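Local coordinates for protein relik capsid n-terminal domain (Oryctolagus cuniculus, PDB 2XGU) that probably forms the outer, N-terminal layer of the capsid shell that encloses the genome of an ancient endogenous lentivirus of rabbits, at residues G17-W22 with N53-V58; T38-I43 with W127-L132. One frame throughout, in Å; residues are numbered along the deposited sequence. Where two conformers were deposited one is given.

Contact 1 (G17-W22 with N53-V58)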
loop_
_atom_site.group_PDB
_atom_site.type_symbol
_atom_site.label_atom_id
_atom_site.label_comp_id
_atom_site.label_asym_id
_atom_site.label_seq_id
_atom_site.Cartn_x
_atom_site.Cartn_y
_atom_site.Cartn_z
ATOM N N GLY A 17 -18.138 -17.602 -9.875
ATOM C CA GLY A 17 -18.965 -16.456 -9.534
ATOM C C GLY A 17 -18.141 -15.260 -9.105
ATOM O O GLY A 17 -18.401 -14.124 -9.523
ATOM N N LEU A 18 -17.133 -15.505 -8.276
ATOM C CA LEU A 18 -16.254 -14.425 -7.865
ATOM C C LEU A 18 -15.389 -13.914 -9.011
ATOM O O LEU A 18 -15.186 -12.711 -9.144
ATOM C CB LEU A 18 -15.382 -14.849 -6.698
ATOM C CG LEU A 18 -14.485 -13.727 -6.167
ATOM C CD1 LEU A 18 -15.288 -12.478 -5.799
ATOM C CD2 LEU A 18 -13.695 -14.240 -4.967
ATOM N N ILE A 19 -14.899 -14.817 -9.855
ATOM C CA ILE A 19 -14.128 -14.387 -11.010
ATOM C C ILE A 19 -14.987 -13.462 -11.866
ATOM O O ILE A 19 -14.561 -12.358 -12.236
ATOM C CB ILE A 19 -13.636 -15.585 -11.829
ATOM C CG1 ILE A 19 -12.605 -16.367 -11.016
ATOM C CG2 ILE A 19 -13.056 -15.122 -13.170
ATOM C CD1 ILE A 19 -12.230 -17.703 -11.627
ATOM N N ALA A 20 -16.215 -13.889 -12.145
ATOM C CA ALA A 20 -17.125 -13.092 -12.971
ATOM C C ALA A 20 -17.428 -11.746 -12.326
ATOM O O ALA A 20 -17.470 -10.730 -13.014
ATOM C CB ALA A 20 -18.409 -13.851 -13.259
ATOM N N ALA A 21 -17.627 -11.742 -11.005
ATOM C CA ALA A 21 -17.956 -10.514 -10.289
ATOM C C ALA A 21 -16.785 -9.518 -10.260
ATOM O O ALA A 21 -16.983 -8.309 -10.439
ATOM C CB ALA A 21 -18.425 -10.850 -8.876
ATOM N N TRP A 22 -15.578 -10.028 -10.035
ATOM C CA TRP A 22 -14.374 -9.213 -10.080
ATOM C C TRP A 22 -14.191 -8.604 -11.470
ATOM O O TRP A 22 -13.908 -7.413 -11.602
ATOM C CB TRP A 22 -13.157 -10.070 -9.726
ATOM C CG TRP A 22 -11.835 -9.426 -10.075
ATOM C CD1 TRP A 22 -10.947 -9.865 -11.019
ATOM C CD2 TRP A 22 -11.265 -8.229 -9.518
ATOM N NE1 TRP A 22 -9.857 -9.035 -11.067
ATOM C CE2 TRP A 22 -10.021 -8.026 -10.158
ATOM C CE3 TRP A 22 -11.670 -7.331 -8.519
ATOM C CZ2 TRP A 22 -9.187 -6.944 -9.858
ATOM C CZ3 TRP A 22 -10.828 -6.250 -8.216
ATOM C CH2 TRP A 22 -9.608 -6.071 -8.889
ATOM N N ASN A 53 -2.783 -14.258 -8.057
ATOM C CA ASN A 53 -2.277 -14.205 -9.417
ATOM C C ASN A 53 -3.340 -14.631 -10.409
ATOM O O ASN A 53 -3.395 -14.120 -11.515
ATOM C CB ASN A 53 -1.015 -15.047 -9.551
ATOM C CG ASN A 53 0.139 -14.441 -8.780
ATOM O OD1 ASN A 53 0.147 -13.227 -8.550
ATOM N ND2 ASN A 53 1.097 -15.262 -8.372
ATOM N N MET A 54 -4.202 -15.550 -9.986
ATOM C CA MET A 54 -5.287 -16.008 -10.831
ATOM C C MET A 54 -6.170 -14.812 -11.191
ATOM O O MET A 54 -6.504 -14.586 -12.369
ATOM C CB MET A 54 -6.084 -17.068 -10.064
ATOM C CG MET A 54 -6.464 -18.268 -10.852
ATOM S SD MET A 54 -7.642 -17.744 -12.078
ATOM C CE MET A 54 -8.688 -16.674 -11.128
ATOM N N LEU A 55 -6.573 -14.039 -10.195
ATOM C CA LEU A 55 -7.477 -12.925 -10.459
ATOM C C LEU A 55 -6.794 -11.831 -11.266
ATOM O O LEU A 55 -7.417 -11.219 -12.134
ATOM C CB LEU A 55 -8.064 -12.346 -9.170
ATOM C CG LEU A 55 -9.296 -13.050 -8.594
ATOM C CD1 LEU A 55 -9.904 -12.193 -7.513
ATOM C CD2 LEU A 55 -10.329 -13.343 -9.659
ATOM N N LEU A 56 -5.521 -11.575 -10.980
ATOM C CA LEU A 56 -4.773 -10.583 -11.747
ATOM C C LEU A 56 -4.665 -11.022 -13.207
ATOM O O LEU A 56 -4.885 -10.235 -14.129
ATOM C CB LEU A 56 -3.368 -10.368 -11.173
ATOM C CG LEU A 56 -3.246 -9.705 -9.797
ATOM C CD1 LEU A 56 -1.789 -9.627 -9.377
ATOM C CD2 LEU A 56 -3.869 -8.316 -9.812
ATOM N N ASN A 57 -4.338 -12.295 -13.407
ATOM C CA ASN A 57 -4.051 -12.803 -14.745
ATOM C C ASN A 57 -5.274 -12.912 -15.649
ATOM O O ASN A 57 -5.145 -12.841 -16.874
ATOM C CB ASN A 57 -3.366 -14.163 -14.651
ATOM C CG ASN A 57 -1.933 -14.065 -14.139
ATOM O OD1 ASN A 57 -1.321 -15.073 -13.789
ATOM N ND2 ASN A 57 -1.391 -12.855 -14.117
ATOM N N VAL A 58 -6.457 -13.084 -15.066
ATOM C CA VAL A 58 -7.662 -13.205 -15.891
ATOM C C VAL A 58 -8.272 -11.849 -16.217
ATOM O O VAL A 58 -9.218 -11.761 -16.995
ATOM C CB VAL A 58 -8.747 -14.106 -15.244
ATOM C CG1 VAL A 58 -8.214 -15.510 -15.019
ATOM C CG2 VAL A 58 -9.271 -13.476 -13.960
#
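The indole of Trp22 carries Leu55 against one face, where CD1 sits 4.2 Å above the ring plane and is offset toward the rim; on the pyrrole side, Leu55 CD2 comes to 3.8 Å from Trp22 CD1. This is helix-to-helix packing within the mostly helical N-terminal domain of a retroviral capsid, between helix 16-29 and the C-terminal part of helix 49-57, whose short segments cross at -44° with 10.7 Å between their axes. With CG anti to its backbone N (chi1 165°), Trp22 reaches across to the neighbouring helix and brings its N-H to the backbone of Leu55. Trp22 NE1 lies 3.4 Å from Leu55 O, but the N-H angle of 132° makes this a weak bond; the stronger partner of NE1 is the hydroxyl of Thr59, which also bonds to Leu55 O. Thr59 thus links the indole N-H and the Leu55 carbonyl. The ring of Phe40 also meets the indole. One turn back, Ile19 packs on Leu55, Met54 and Val58, its CG1 branch crossing Leu55 obliquely with CG1 4.0 Å from Leu55 CD2. Its CG2 branch faces Val58 CG2 at 4.2 Å. The chain of Met54 bends at chi2 and chi3, which brings its methyl CE to 3.7 Å from Ile19 CD1.

Contact 2 (T38-I43 with W127-L132)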
loop_
_atom_site.group_PDB
_atom_site.type_symbol
_atom_site.label_atom_id
_atom_site.label_comp_id
_atom_site.label_asym_id
_atom_site.label_seq_id
_atom_site.Cartn_x
_atom_site.Cartn_y
_atom_site.Cartn_z
ATOM N N THR A 38 -10.556 -0.976 -3.187
ATOM C CA THR A 38 -11.242 -1.424 -1.987
ATOM C C THR A 38 -11.886 -2.810 -2.185
ATOM O O THR A 38 -11.790 -3.689 -1.335
ATOM C CB THR A 38 -12.318 -0.421 -1.614
ATOM O OG1 THR A 38 -11.689 0.828 -1.297
ATOM C CG2 THR A 38 -13.126 -0.900 -0.422
ATOM N N TYR A 39 -12.535 -2.991 -3.328
ATOM C CA TYR A 39 -13.164 -4.274 -3.658
ATOM C C TYR A 39 -12.142 -5.410 -3.643
ATOM O O TYR A 39 -12.382 -6.465 -3.035
ATOM C CB TYR A 39 -13.838 -4.164 -5.036
ATOM C CG TYR A 39 -14.689 -5.345 -5.488
ATOM C CD1 TYR A 39 -16.080 -5.246 -5.510
ATOM C CD2 TYR A 39 -14.113 -6.525 -5.938
ATOM C CE1 TYR A 39 -16.874 -6.293 -5.942
ATOM C CE2 TYR A 39 -14.919 -7.593 -6.378
ATOM C CZ TYR A 39 -16.286 -7.459 -6.372
ATOM O OH TYR A 39 -17.087 -8.491 -6.811
ATOM N N PHE A 40 -10.987 -5.197 -4.278
ATOM C CA PHE A 40 -9.960 -6.222 -4.231
ATOM C C PHE A 40 -9.522 -6.508 -2.787
ATOM O O PHE A 40 -9.306 -7.669 -2.404
ATOM C CB PHE A 40 -8.752 -5.830 -5.095
ATOM C CG PHE A 40 -7.766 -6.951 -5.279
ATOM C CD1 PHE A 40 -7.977 -7.927 -6.239
ATOM C CD2 PHE A 40 -6.653 -7.038 -4.468
ATOM C CE1 PHE A 40 -7.067 -8.965 -6.397
ATOM C CE2 PHE A 40 -5.751 -8.077 -4.619
ATOM C CZ PHE A 40 -5.964 -9.030 -5.575
ATOM N N GLY A 41 -9.376 -5.458 -1.974
ATOM C CA GLY A 41 -9.011 -5.643 -0.577
ATOM C C GLY A 41 -9.994 -6.542 0.170
ATOM O O GLY A 41 -9.594 -7.428 0.910
ATOM N N VAL A 42 -11.284 -6.318 -0.044
ATOM C CA VAL A 42 -12.334 -7.085 0.614
ATOM C C VAL A 42 -12.319 -8.560 0.183
ATOM O O VAL A 42 -12.351 -9.476 1.017
ATOM C CB VAL A 42 -13.732 -6.446 0.360
ATOM C CG1 VAL A 42 -14.848 -7.344 0.884
ATOM C CG2 VAL A 42 -13.826 -5.051 1.000
ATOM N N ILE A 43 -12.257 -8.808 -1.123
ATOM C CA ILE A 43 -12.390 -10.188 -1.592
ATOM C C ILE A 43 -11.153 -11.050 -1.359
ATOM O O ILE A 43 -11.254 -12.280 -1.300
ATOM C CB ILE A 43 -12.785 -10.275 -3.096
ATOM C CG1 ILE A 43 -11.661 -9.772 -3.997
ATOM C CG2 ILE A 43 -14.100 -9.539 -3.349
ATOM C CD1 ILE A 43 -11.924 -10.049 -5.470
ATOM N N TRP A 127 1.656 -6.526 -0.573
ATOM C CA TRP A 127 2.380 -5.955 -1.713
ATOM C C TRP A 127 1.441 -5.554 -2.856
ATOM O O TRP A 127 1.575 -4.469 -3.425
ATOM C CB TRP A 127 3.400 -6.962 -2.273
ATOM C CG TRP A 127 4.599 -7.197 -1.397
ATOM C CD1 TRP A 127 4.875 -6.612 -0.204
ATOM C CD2 TRP A 127 5.684 -8.104 -1.661
ATOM N NE1 TRP A 127 6.074 -7.087 0.299
ATOM C CE2 TRP A 127 6.581 -8.009 -0.577
ATOM C CE3 TRP A 127 5.976 -8.985 -2.704
ATOM C CZ2 TRP A 127 7.752 -8.762 -0.514
ATOM C CZ3 TRP A 127 7.141 -9.733 -2.643
ATOM C CH2 TRP A 127 8.018 -9.607 -1.560
ATOM N N VAL A 128 0.496 -6.427 -3.194
ATOM C CA VAL A 128 -0.411 -6.155 -4.308
ATOM C C VAL A 128 -1.318 -4.962 -3.999
ATOM O O VAL A 128 -1.502 -4.070 -4.833
ATOM C CB VAL A 128 -1.238 -7.413 -4.649
ATOM C CG1 VAL A 128 -2.261 -7.118 -5.736
ATOM C CG2 VAL A 128 -0.311 -8.532 -5.107
ATOM N N LEU A 129 -1.873 -4.932 -2.790
ATOM C CA LEU A 129 -2.711 -3.808 -2.407
ATOM C C LEU A 129 -1.907 -2.503 -2.333
ATOM O O LEU A 129 -2.390 -1.452 -2.765
ATOM C CB LEU A 129 -3.488 -4.117 -1.109
ATOM C CG LEU A 129 -4.695 -5.044 -1.367
ATOM C CD1 LEU A 129 -5.205 -5.746 -0.115
ATOM C CD2 LEU A 129 -5.840 -4.262 -2.040
ATOM N N GLU A 130 -0.681 -2.558 -1.821
ATOM C CA GLU A 130 0.162 -1.367 -1.831
ATOM C C GLU A 130 0.399 -0.886 -3.262
ATOM O O GLU A 130 0.329 0.304 -3.538
ATOM C CB GLU A 130 1.485 -1.628 -1.112
ATOM C CG GLU A 130 1.255 -1.819 0.381
ATOM C CD GLU A 130 2.498 -2.204 1.133
ATOM O OE1 GLU A 130 3.508 -2.528 0.479
ATOM O OE2 GLU A 130 2.463 -2.168 2.383
ATOM N N ALA A 131 0.667 -1.812 -4.178
ATOM C CA ALA A 131 0.919 -1.450 -5.565
ATOM C C ALA A 131 -0.303 -0.801 -6.207
ATOM O O ALA A 131 -0.192 0.226 -6.875
ATOM C CB ALA A 131 1.362 -2.670 -6.360
ATOM N N LEU A 132 -1.466 -1.405 -5.999
ATOM C CA LEU A 132 -2.714 -0.812 -6.492
ATOM C C LEU A 132 -2.938 0.592 -5.928
ATOM O O LEU A 132 -3.247 1.538 -6.660
ATOM C CB LEU A 132 -3.906 -1.712 -6.169
ATOM C CG LEU A 132 -3.969 -3.015 -6.950
ATOM C CD1 LEU A 132 -4.913 -3.999 -6.282
ATOM C CD2 LEU A 132 -4.440 -2.689 -8.364
#
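Phe40 packs CD2 and CE2 of its ring against Val128, Leu129 and Leu132 of helix 118-134, crossing Val128 and Leu132 at about right angles. The two helices run antiparallel in the helical core of the capsid N-terminal domain, at 171° with their short-segment axes 10.4 Å apart, so the 38-43 segment lies along a late turn of the long C-terminal helix. The CG of Phe40 lies beside the carbonyl carbon (chi1 -170°), which turns the ring toward helix 118-134. Two neighbouring ring atoms do most of the touching: Phe40 CD2 is 3.8 Å from Leu129 CD2, which lies at the ring edge and in its plane, and 3.9 Å from Leu132 CD1. The adjoining Phe40 CE2 meets Val128 CG1 at 3.8 Å. Helix 49-57 closes in as well, since Ile52 touches both Phe40 and Val128, while Leu132 continues onto Val69 of helix 63-83. Between the two segments the side-chain contacts are all apolar, and all five touching residues are buried. Beyond the ring, Gly41 presents bare backbone to Leu129, and their CA atoms, 6.8 Å apart, are the nearest pair of the two segments. Around this point the carbonyl of Gly41 is bonded by Arg125, one turn earlier on the same long helix, which adds a polar tie beside the apolar patch. In the conformer given, both methyls of Leu129 rest on Gly41, CD1 3.8 Å from Gly41 CA and CD2 3.7 Å from Gly41 N.

In the fold
Helix 34-43 joins the two contacts: Trp22 and Leu55 of contact 1 pack on Tyr39 and Ile43 of the 38-43 segment, with Trp22 CE3 3.6 Å from Tyr39 CD2 and Leu55 CD1 3.6 Å from Ile43 CD1. Their centres lie about 13 Å apart, and their segments alternate along the chain. Contact 2 is the deeper, fully buried and wholly apolar between its segments, whereas contact 1 is only partly buried and adds a weak indole bond to its aliphatic packing. The geometries differ too, oblique in 17-22 with 53-58 and nearly antiparallel in 38-43 with 127-132. Near contact 2, Thr38 and Leu129 also meet the second subunit, which does not touch contact 1.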